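Local coordinates for protein endo-b-1,4-glucanase (Nasutitermes takasagoensis, PDB 1KS8) that probably hydrolyses internal beta-1,4-glucosidic linkages in cellulose and related beta-D-glucans, as an endoglucanase of glycosyl hydrolase family 9, at residues Y283-Q288 / S325-F330; K293-L296 / G302-R305; H306-A311 / A419-A424; I313-A318 / Q329-Q334. One frame throughout, in Å; residues are numbered along the deposited sequence.

Interaction 1. Residues Y283-Q288 / S325-F330; sequences YLINNQ and SSYRQF
I285 meets F330 and Y327 where the C-terminal end of helix 271-286 packs against the start of helix 324-341, two helices of the (alpha/alpha)6 barrel. Following the first of these helices to its end, Y283 O accepts two backbone N-H groups, N287 N at 2.7 Å and Q288 N at 3.0 Å, as the chain leaves the helix at N287. L284 turns inward to A310 of helix 303-319 and leaves this contact to its neighbour. I285 does the work. With CG1 beside the backbone N (chi1 -64°), CG2 anti to it and CD1 extended beyond CG1, the side chain slides across the F330 ring. CG1 sits over one face in a CH-pi contact, 3.9 Å from the F330 centroid and only 16° off the ring normal. CG2 covers the rim of the same face, 3.8 Å from F330 CD1. The tip carries on past the ring, and CD1 ends 3.9 Å from CD1 of Y327, a largely buried ring whose side chain it crosses at about a right angle. Cutting F330 back to an alanine is likely to strip I285 CG1 and CG2 of their aromatic floor and open a gap between the helices. Beyond I285, K290 NZ reaches back to hydrogen-bond the carbonyl oxygens of L284, I285 and Q288.

Interaction 2. Residues K293-L296 / G302-R305; sequences KGLL and GTLR
L295 lays both of its methyls against one methyl of L304: CD1 and CD2 are each 3.8 Å from L304 CD2, so the forked end of one leucine straddles a single branch of the other. The side chains cross at about a right angle. L304 starts out pointing away from the loop, and its CG, anti to the carbonyl carbon (chi1 -70°), lets CD2 come back to meet L295. T303 adds its methyl from the side, with CG2 4.1 Å from L295 CD2, while its hydroxyl is engaged elsewhere by D299 O.

This joins the loop after helix 271-286 to the first turn of helix 303-319, and all four touching residues are buried. G302 holds the N-cap position at positive phi, and a side chain there would run into R305 NH2. R305 folds back over that residue: its NE gives a 3.0 Å hydrogen bond to G302 O, bent at the hydrogen (141°) and lying 27° out of the guanidinium plane, and NH2 bonds W301 O. Further off, the side chain of T303 is about 10 Å from that of E412, a predicted active-site residue.

The polar link across the contact is a water, which donates to L296 O at 2.7 Å and to T303 O at 2.8 Å. Direct hydrogen bonds from the loop go instead to the Q334 amide, through G294 O and L296 N. Between these segments the contact is methyl packing plus one water, whose two hydrogens, both spent on carbonyl oxygens, satisfy backbone acceptors that could not bond to each other.

Interaction 3. Residues H306-A311 / A419-A424; sequences HAANAA and AGFQSA
N309 carries its CG beside the backbone N and anti to the carbonyl carbon (chi1 -75°), which swings OD1 round to G420, although the side chain sets out away from that helix; F421 has CG anti to its own N (chi1 175°), and its ring leads off beside A308. OD1 stops 3.6 Å from G420 CA. A CB on G420 would collide with that oxygen, which is consistent with a glycine at this close approach of helices 303-319 and 415-430 of the (alpha/alpha)6 barrel: the axes of 306-311 and 419-424 come to 7.7 Å, at 43°. Next to it, A308 CB packs 3.9 Å from F421 CB and lies at the edge of the F421 ring, near its plane. The ring itself goes on to I335 and V347.

Two waters complete the seam. One donates to N309 OD1 at 2.8 Å and accepts from F421 N at 2.9 Å; the other donates to the same oxygen at 2.7 Å and accepts from G420 N. On the other branch of the amide, ND2 is hydrogen-bonded to L251 O, which fixes the amide's rotation. One buried carbonyl oxygen thus serves two backbone N-H groups of the neighbouring helix through water.

Interaction 4. Residues I313-A318 / Q329-Q334; sequences IMLEAA and QFAQTQ
M314 packs on F330 and A331, and L315 on A331, in a helical hairpin of the (alpha/alpha)6 barrel made by the consecutive helices 303-319 and 324-341. Segments 313-318 and 329-334 run antiparallel, at 159° and 9.0 Å between their axes. The closest touch is sulfur on ring: M314 SD lies 3.4 Å from F330 CD2. This Met-aromatic contact is oblique, with SD 4.7 Å from the F330 centroid and 66° off the ring normal. M314 CE follows along the same flank, 3.5 Å from CD2 of F330. The methionine gets there with CG anti to its carbonyl carbon and the chain extended beyond it. At its base, M314 CB meets A331 CB at 4.1 Å. L315 approaches that same methyl with its branch point, CG being 3.7 Å from A331 CB and both of its methyls close behind, so the small alanine is embraced by two larger side chains.

With a serine in place of M314, F330 CD2 would probably lose its sulfur and methyl neighbours, and V281 and L284 of helix 271-286 a packing partner.

In the next shell, T333 OG1 sits over the centre of the F330 ring, on the face turned away from I285, and donates to F330 O in the carbonyl plane, on a lone pair, at 2.6 Å. Q334, whose amide also serves the loop 293-296, gives T333 OG1 a fairly straight 3.2 Å hydrogen bond from NE2, with the hydroxyl oxygen close to the amide plane.

Three successive helices, 271-286, 303-319 and 324-341, the loop before helix 303-319 and the final helix 415-430 carry all four contacts. Along the chain, interaction 2 falls between the two segments of interaction 1 and interaction 4 between those of interaction 3, while interactions 1 and 3 cross. Interactions 1 and 4 lie closest, 7 Å between centres, and share F330. Interaction 3 is 9 Å from interaction 4; interaction 2 is 11 Å from interaction 3 and 13 Å from the others, and Q334 and L296 tie it to interaction 4. Helix 303-319 takes part in interactions 2, 3 and 4, packing on helices 324-341 and 415-430 and so joining distant parts of the (alpha/alpha)6 barrel's sequence.

Interaction 1. Residues Y283-Q288 / S325-F330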
# COMPACT_ATOMS: atom_id res chain seq x y z
N TYR A 283 -0.88 1.66 23.93
CA TYR A 283 -0.01 2.82 23.91
C TYR A 283 -0.55 3.89 22.96
O TYR A 283 -0.60 5.07 23.30
CB TYR A 283 1.40 2.44 23.47
CG TYR A 283 2.25 3.66 23.18
CD1 TYR A 283 2.69 4.48 24.21
CD2 TYR A 283 2.54 4.03 21.87
CE1 TYR A 283 3.40 5.65 23.95
CE2 TYR A 283 3.25 5.20 21.59
CZ TYR A 283 3.67 6.00 22.63
OH TYR A 283 4.33 7.17 22.37
N LEU A 284 -0.95 3.47 21.77
CA LEU A 284 -1.49 4.41 20.79
C LEU A 284 -2.73 5.11 21.32
O LEU A 284 -2.85 6.33 21.24
CB LEU A 284 -1.84 3.69 19.48
CG LEU A 284 -0.69 3.14 18.64
CD1 LEU A 284 -1.27 2.44 17.42
CD2 LEU A 284 0.25 4.27 18.21
N ILE A 285 -3.66 4.33 21.86
CA ILE A 285 -4.90 4.87 22.39
C ILE A 285 -4.71 5.78 23.60
O ILE A 285 -5.26 6.88 23.66
CB ILE A 285 -5.87 3.73 22.79
CG1 ILE A 285 -6.26 2.93 21.55
CG2 ILE A 285 -7.10 4.30 23.49
CD1 ILE A 285 -7.19 1.77 21.82
N ASN A 286 -3.89 5.33 24.54
CA ASN A 286 -3.66 6.08 25.77
C ASN A 286 -2.58 7.15 25.77
O ASN A 286 -2.74 8.18 26.43
CB ASN A 286 -3.35 5.10 26.91
CG ASN A 286 -4.50 4.16 27.22
OD1 ASN A 286 -4.30 3.05 27.72
ND2 ASN A 286 -5.72 4.61 26.95
N ASN A 287 -1.49 6.94 25.04
CA ASN A 287 -0.39 7.89 25.09
C ASN A 287 0.16 8.56 23.83
O ASN A 287 0.68 9.67 23.91
CB ASN A 287 0.77 7.25 25.85
CG ASN A 287 0.35 6.78 27.24
OD1 ASN A 287 0.35 5.58 27.53
ND2 ASN A 287 -0.02 7.72 28.09
N GLN A 288 0.10 7.89 22.68
CA GLN A 288 0.63 8.49 21.45
C GLN A 288 0.09 9.90 21.24
O GLN A 288 -1.09 10.17 21.48
CB GLN A 288 0.27 7.62 20.24
CG GLN A 288 0.61 8.27 18.89
CD GLN A 288 2.10 8.41 18.65
OE1 GLN A 288 2.56 9.39 18.07
NE2 GLN A 288 2.87 7.41 19.07
N SER A 325 -14.38 -4.34 21.31
CA SER A 325 -15.23 -3.16 21.24
C SER A 325 -14.48 -1.84 21.27
O SER A 325 -14.70 -0.98 20.42
CB SER A 325 -16.25 -3.19 22.38
OG SER A 325 -17.16 -4.27 22.22
N SER A 326 -13.58 -1.68 22.23
CA SER A 326 -12.81 -0.45 22.35
C SER A 326 -11.84 -0.24 21.20
O SER A 326 -11.68 0.88 20.71
CB SER A 326 -12.07 -0.41 23.69
OG SER A 326 -11.16 -1.49 23.81
N TYR A 327 -11.19 -1.31 20.76
CA TYR A 327 -10.24 -1.22 19.66
C TYR A 327 -10.94 -0.85 18.35
O TYR A 327 -10.46 -0.01 17.59
CB TYR A 327 -9.50 -2.55 19.49
CG TYR A 327 -8.38 -2.78 20.49
CD1 TYR A 327 -8.22 -1.97 21.61
CD2 TYR A 327 -7.47 -3.83 20.31
CE1 TYR A 327 -7.19 -2.19 22.53
CE2 TYR A 327 -6.44 -4.06 21.21
CZ TYR A 327 -6.31 -3.24 22.32
OH TYR A 327 -5.29 -3.48 23.21
N ARG A 328 -12.08 -1.48 18.10
CA ARG A 328 -12.85 -1.20 16.89
C ARG A 328 -13.38 0.23 16.92
O ARG A 328 -13.36 0.92 15.90
CB ARG A 328 -14.01 -2.19 16.77
CG ARG A 328 -13.56 -3.58 16.35
CD ARG A 328 -14.65 -4.62 16.55
NE ARG A 328 -14.23 -5.91 16.02
CZ ARG A 328 -14.81 -7.08 16.29
NH1 ARG A 328 -15.86 -7.13 17.11
NH2 ARG A 328 -14.35 -8.19 15.75
N GLN A 329 -13.84 0.67 18.08
CA GLN A 329 -14.35 2.02 18.23
C GLN A 329 -13.25 3.04 17.97
O GLN A 329 -13.45 4.01 17.24
CB GLN A 329 -14.92 2.23 19.63
CG GLN A 329 -15.45 3.63 19.90
CD GLN A 329 -16.78 3.90 19.22
OE1 GLN A 329 -17.30 5.02 19.26
NE2 GLN A 329 -17.35 2.88 18.59
N PHE A 330 -12.08 2.82 18.56
CA PHE A 330 -10.99 3.77 18.36
C PHE A 330 -10.56 3.80 16.90
O PHE A 330 -10.31 4.87 16.35
CB PHE A 330 -9.78 3.43 19.23
CG PHE A 330 -8.79 4.56 19.33
CD1 PHE A 330 -8.88 5.48 20.37
CD2 PHE A 330 -7.83 4.74 18.35
CE1 PHE A 330 -8.02 6.58 20.41
CE2 PHE A 330 -6.97 5.84 18.38
CZ PHE A 330 -7.07 6.76 19.42

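Interaction 2. Residues K293-L296 / G302-R305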
# COMPACT_ATOMS: atom_id res chain seq x y z
N LYS A 293 -8.11 17.57 18.02
CA LYS A 293 -9.36 16.97 17.58
C LYS A 293 -9.38 15.44 17.60
O LYS A 293 -10.34 14.82 17.15
CB LYS A 293 -9.74 17.51 16.19
CG LYS A 293 -10.12 18.99 16.24
CD LYS A 293 -10.57 19.52 14.89
CE LYS A 293 -11.00 20.98 15.02
NZ LYS A 293 -11.46 21.56 13.72
N GLY A 294 -8.31 14.83 18.11
CA GLY A 294 -8.28 13.39 18.23
C GLY A 294 -7.53 12.52 17.23
O GLY A 294 -7.52 11.30 17.39
N LEU A 295 -6.91 13.11 16.22
CA LEU A 295 -6.18 12.32 15.25
C LEU A 295 -4.82 11.88 15.78
O LEU A 295 -4.07 12.70 16.32
CB LEU A 295 -5.97 13.12 13.95
CG LEU A 295 -5.14 12.44 12.86
CD1 LEU A 295 -5.94 11.31 12.24
CD2 LEU A 295 -4.74 13.46 11.80
N LEU A 296 -4.50 10.60 15.63
CA LEU A 296 -3.19 10.11 16.05
C LEU A 296 -2.16 10.85 15.20
O LEU A 296 -2.27 10.87 13.98
CB LEU A 296 -3.06 8.61 15.78
CG LEU A 296 -3.78 7.64 16.72
CD1 LEU A 296 -3.76 6.24 16.12
CD2 LEU A 296 -3.10 7.65 18.08
N GLY A 302 2.74 11.65 5.51
CA GLY A 302 1.61 10.75 5.40
C GLY A 302 0.94 10.56 6.74
O GLY A 302 0.71 9.44 7.19
N THR A 303 0.61 11.68 7.38
CA THR A 303 -0.01 11.66 8.70
C THR A 303 -1.29 10.82 8.77
O THR A 303 -1.43 9.97 9.65
CB THR A 303 -0.31 13.10 9.16
OG1 THR A 303 0.91 13.85 9.14
CG2 THR A 303 -0.87 13.11 10.57
N LEU A 304 -2.22 11.04 7.85
CA LEU A 304 -3.46 10.27 7.87
C LEU A 304 -3.18 8.79 7.60
O LEU A 304 -3.83 7.92 8.17
CB LEU A 304 -4.46 10.84 6.87
CG LEU A 304 -5.02 12.20 7.30
CD1 LEU A 304 -5.76 12.84 6.15
CD2 LEU A 304 -5.94 12.04 8.50
N ARG A 305 -2.23 8.52 6.72
CA ARG A 305 -1.84 7.15 6.39
C ARG A 305 -1.39 6.43 7.66
O ARG A 305 -1.73 5.26 7.87
CB ARG A 305 -0.72 7.17 5.34
CG ARG A 305 0.11 5.88 5.21
CD ARG A 305 1.23 5.80 6.25
NE ARG A 305 2.13 6.96 6.20
CZ ARG A 305 3.13 7.11 5.34
NH1 ARG A 305 3.39 6.17 4.44
NH2 ARG A 305 3.89 8.19 5.40
O HOH W 1 -0.40 10.03 12.26

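Interaction 3. Residues H306-A311 / A419-A424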
# COMPACT_ATOMS: atom_id res chain seq x y z
N HIS A 306 -0.63 7.11 8.51
CA HIS A 306 -0.17 6.48 9.74
C HIS A 306 -1.34 6.19 10.67
O HIS A 306 -1.38 5.13 11.30
CB HIS A 306 0.86 7.37 10.46
CG HIS A 306 2.21 7.37 9.82
ND1 HIS A 306 2.96 6.22 9.66
CD2 HIS A 306 2.96 8.38 9.32
CE1 HIS A 306 4.11 6.52 9.08
NE2 HIS A 306 4.13 7.83 8.86
N ALA A 307 -2.29 7.11 10.76
CA ALA A 307 -3.46 6.91 11.62
C ALA A 307 -4.34 5.78 11.10
O ALA A 307 -4.86 4.98 11.87
CB ALA A 307 -4.26 8.20 11.72
N ALA A 308 -4.50 5.71 9.78
CA ALA A 308 -5.31 4.65 9.19
C ALA A 308 -4.61 3.30 9.31
O ALA A 308 -5.27 2.27 9.50
CB ALA A 308 -5.61 4.97 7.73
N ASN A 309 -3.28 3.28 9.20
CA ASN A 309 -2.54 2.03 9.34
C ASN A 309 -2.71 1.52 10.76
O ASN A 309 -2.89 0.32 10.98
CB ASN A 309 -1.05 2.24 9.05
CG ASN A 309 -0.76 2.38 7.57
OD1 ASN A 309 -1.67 2.38 6.74
ND2 ASN A 309 0.52 2.50 7.23
N ALA A 310 -2.64 2.43 11.72
CA ALA A 310 -2.81 2.06 13.12
C ALA A 310 -4.23 1.53 13.31
O ALA A 310 -4.44 0.54 14.02
CB ALA A 310 -2.57 3.27 14.02
N ALA A 311 -5.20 2.18 12.68
CA ALA A 311 -6.59 1.75 12.78
C ALA A 311 -6.72 0.31 12.29
O ALA A 311 -7.44 -0.49 12.90
CB ALA A 311 -7.50 2.67 11.98
N ALA A 419 -3.67 1.92 1.30
CA ALA A 419 -3.73 0.49 1.61
C ALA A 419 -4.37 0.16 2.96
O ALA A 419 -5.39 -0.52 3.01
CB ALA A 419 -2.34 -0.13 1.52
N GLY A 420 -3.75 0.61 4.05
CA GLY A 420 -4.31 0.34 5.36
C GLY A 420 -5.71 0.91 5.47
O GLY A 420 -6.62 0.28 6.01
N PHE A 421 -5.86 2.11 4.93
CA PHE A 421 -7.13 2.84 4.90
C PHE A 421 -8.23 1.99 4.25
O PHE A 421 -9.30 1.79 4.83
CB PHE A 421 -6.92 4.14 4.12
CG PHE A 421 -8.17 4.95 3.89
CD1 PHE A 421 -8.85 5.53 4.96
CD2 PHE A 421 -8.62 5.18 2.60
CE1 PHE A 421 -9.96 6.34 4.73
CE2 PHE A 421 -9.73 5.98 2.36
CZ PHE A 421 -10.40 6.57 3.43
N GLN A 422 -7.96 1.49 3.05
CA GLN A 422 -8.95 0.68 2.34
C GLN A 422 -9.29 -0.60 3.09
O GLN A 422 -10.46 -0.99 3.18
CB GLN A 422 -8.47 0.35 0.93
CG GLN A 422 -9.55 -0.32 0.09
CD GLN A 422 -9.18 -0.45 -1.37
OE1 GLN A 422 -8.88 0.53 -2.04
NE2 GLN A 422 -9.19 -1.68 -1.87
N SER A 423 -8.27 -1.27 3.63
CA SER A 423 -8.52 -2.50 4.37
C SER A 423 -9.33 -2.23 5.63
O SER A 423 -10.16 -3.05 6.03
CB SER A 423 -7.20 -3.19 4.69
OG SER A 423 -6.60 -3.66 3.49
N ALA A 424 -9.10 -1.07 6.26
CA ALA A 424 -9.84 -0.70 7.46
C ALA A 424 -11.30 -0.44 7.10
O ALA A 424 -12.21 -0.78 7.86
CB ALA A 424 -9.23 0.56 8.09
O HOH W 2 -3.58 3.86 5.25
O HOH W 3 -1.03 1.55 4.22

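Interaction 4. Residues I313-A318 / Q329-Q334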
# COMPACT_ATOMS: atom_id res chain seq x y z
N ILE A 313 -4.40 -2.03 12.27
CA ILE A 313 -3.77 -2.93 13.24
C ILE A 313 -4.74 -3.16 14.39
O ILE A 313 -4.86 -4.27 14.90
CB ILE A 313 -2.44 -2.34 13.77
CG1 ILE A 313 -1.36 -2.42 12.68
CG2 ILE A 313 -1.98 -3.11 15.02
CD1 ILE A 313 -1.02 -3.84 12.23
N MET A 314 -5.45 -2.11 14.79
CA MET A 314 -6.42 -2.22 15.87
C MET A 314 -7.57 -3.14 15.49
O MET A 314 -8.03 -3.94 16.31
CB MET A 314 -6.97 -0.84 16.24
CG MET A 314 -5.96 0.05 16.94
SD MET A 314 -6.68 1.63 17.40
CE MET A 314 -5.19 2.59 17.69
N LEU A 315 -8.03 -3.03 14.25
CA LEU A 315 -9.12 -3.88 13.77
C LEU A 315 -8.67 -5.34 13.71
O LEU A 315 -9.45 -6.25 14.01
CB LEU A 315 -9.60 -3.38 12.40
CG LEU A 315 -10.36 -2.05 12.50
CD1 LEU A 315 -10.42 -1.37 11.14
CD2 LEU A 315 -11.76 -2.31 13.03
N GLU A 316 -7.41 -5.56 13.34
CA GLU A 316 -6.88 -6.92 13.27
C GLU A 316 -6.73 -7.47 14.69
O GLU A 316 -6.96 -8.65 14.93
CB GLU A 316 -5.52 -6.92 12.56
CG GLU A 316 -5.63 -6.87 11.04
CD GLU A 316 -6.01 -8.20 10.44
OE1 GLU A 316 -6.52 -8.23 9.30
OE2 GLU A 316 -5.79 -9.24 11.10
N ALA A 317 -6.34 -6.60 15.61
CA ALA A 317 -6.17 -7.00 17.01
C ALA A 317 -7.52 -7.39 17.60
O ALA A 317 -7.62 -8.35 18.37
CB ALA A 317 -5.56 -5.86 17.81
N ALA A 318 -8.56 -6.63 17.26
CA ALA A 318 -9.90 -6.92 17.76
C ALA A 318 -10.34 -8.31 17.34
O ALA A 318 -11.04 -9.00 18.09
CB ALA A 318 -10.89 -5.87 17.25
N GLN A 329 -13.84 0.67 18.08
CA GLN A 329 -14.35 2.02 18.23
C GLN A 329 -13.25 3.04 17.97
O GLN A 329 -13.45 4.01 17.24
CB GLN A 329 -14.92 2.23 19.63
CG GLN A 329 -15.45 3.63 19.90
CD GLN A 329 -16.78 3.90 19.22
OE1 GLN A 329 -17.30 5.02 19.26
NE2 GLN A 329 -17.35 2.88 18.59
N PHE A 330 -12.08 2.82 18.56
CA PHE A 330 -10.99 3.77 18.36
C PHE A 330 -10.56 3.80 16.90
O PHE A 330 -10.31 4.87 16.35
CB PHE A 330 -9.78 3.43 19.23
CG PHE A 330 -8.79 4.56 19.33
CD1 PHE A 330 -8.88 5.48 20.37
CD2 PHE A 330 -7.83 4.74 18.35
CE1 PHE A 330 -8.02 6.58 20.41
CE2 PHE A 330 -6.97 5.84 18.38
CZ PHE A 330 -7.07 6.76 19.42
N ALA A 331 -10.46 2.63 16.28
CA ALA A 331 -10.08 2.56 14.88
C ALA A 331 -11.06 3.39 14.06
O ALA A 331 -10.66 4.13 13.16
CB ALA A 331 -10.10 1.11 14.41
N GLN A 332 -12.35 3.28 14.38
CA GLN A 332 -13.38 4.03 13.67
C GLN A 332 -13.19 5.54 13.81
O GLN A 332 -13.45 6.29 12.87
CB GLN A 332 -14.77 3.63 14.15
CG GLN A 332 -15.90 4.22 13.30
CD GLN A 332 -17.28 3.93 13.85
OE1 GLN A 332 -18.29 4.17 13.18
NE2 GLN A 332 -17.35 3.43 15.08
N THR A 333 -12.76 6.00 14.99
CA THR A 333 -12.57 7.44 15.16
C THR A 333 -11.49 7.97 14.23
O THR A 333 -11.57 9.10 13.76
CB THR A 333 -12.20 7.83 16.61
OG1 THR A 333 -10.90 7.31 16.94
CG2 THR A 333 -13.23 7.30 17.59
N GLN A 334 -10.47 7.16 13.97
CA GLN A 334 -9.38 7.59 13.10
C GLN A 334 -9.85 7.65 11.65
O GLN A 334 -9.57 8.62 10.94
CB GLN A 334 -8.19 6.64 13.25
CG GLN A 334 -7.65 6.62 14.67
CD GLN A 334 -7.26 8.00 15.16
OE1 GLN A 334 -6.29 8.59 14.67
NE2 GLN A 334 -8.01 8.53 16.12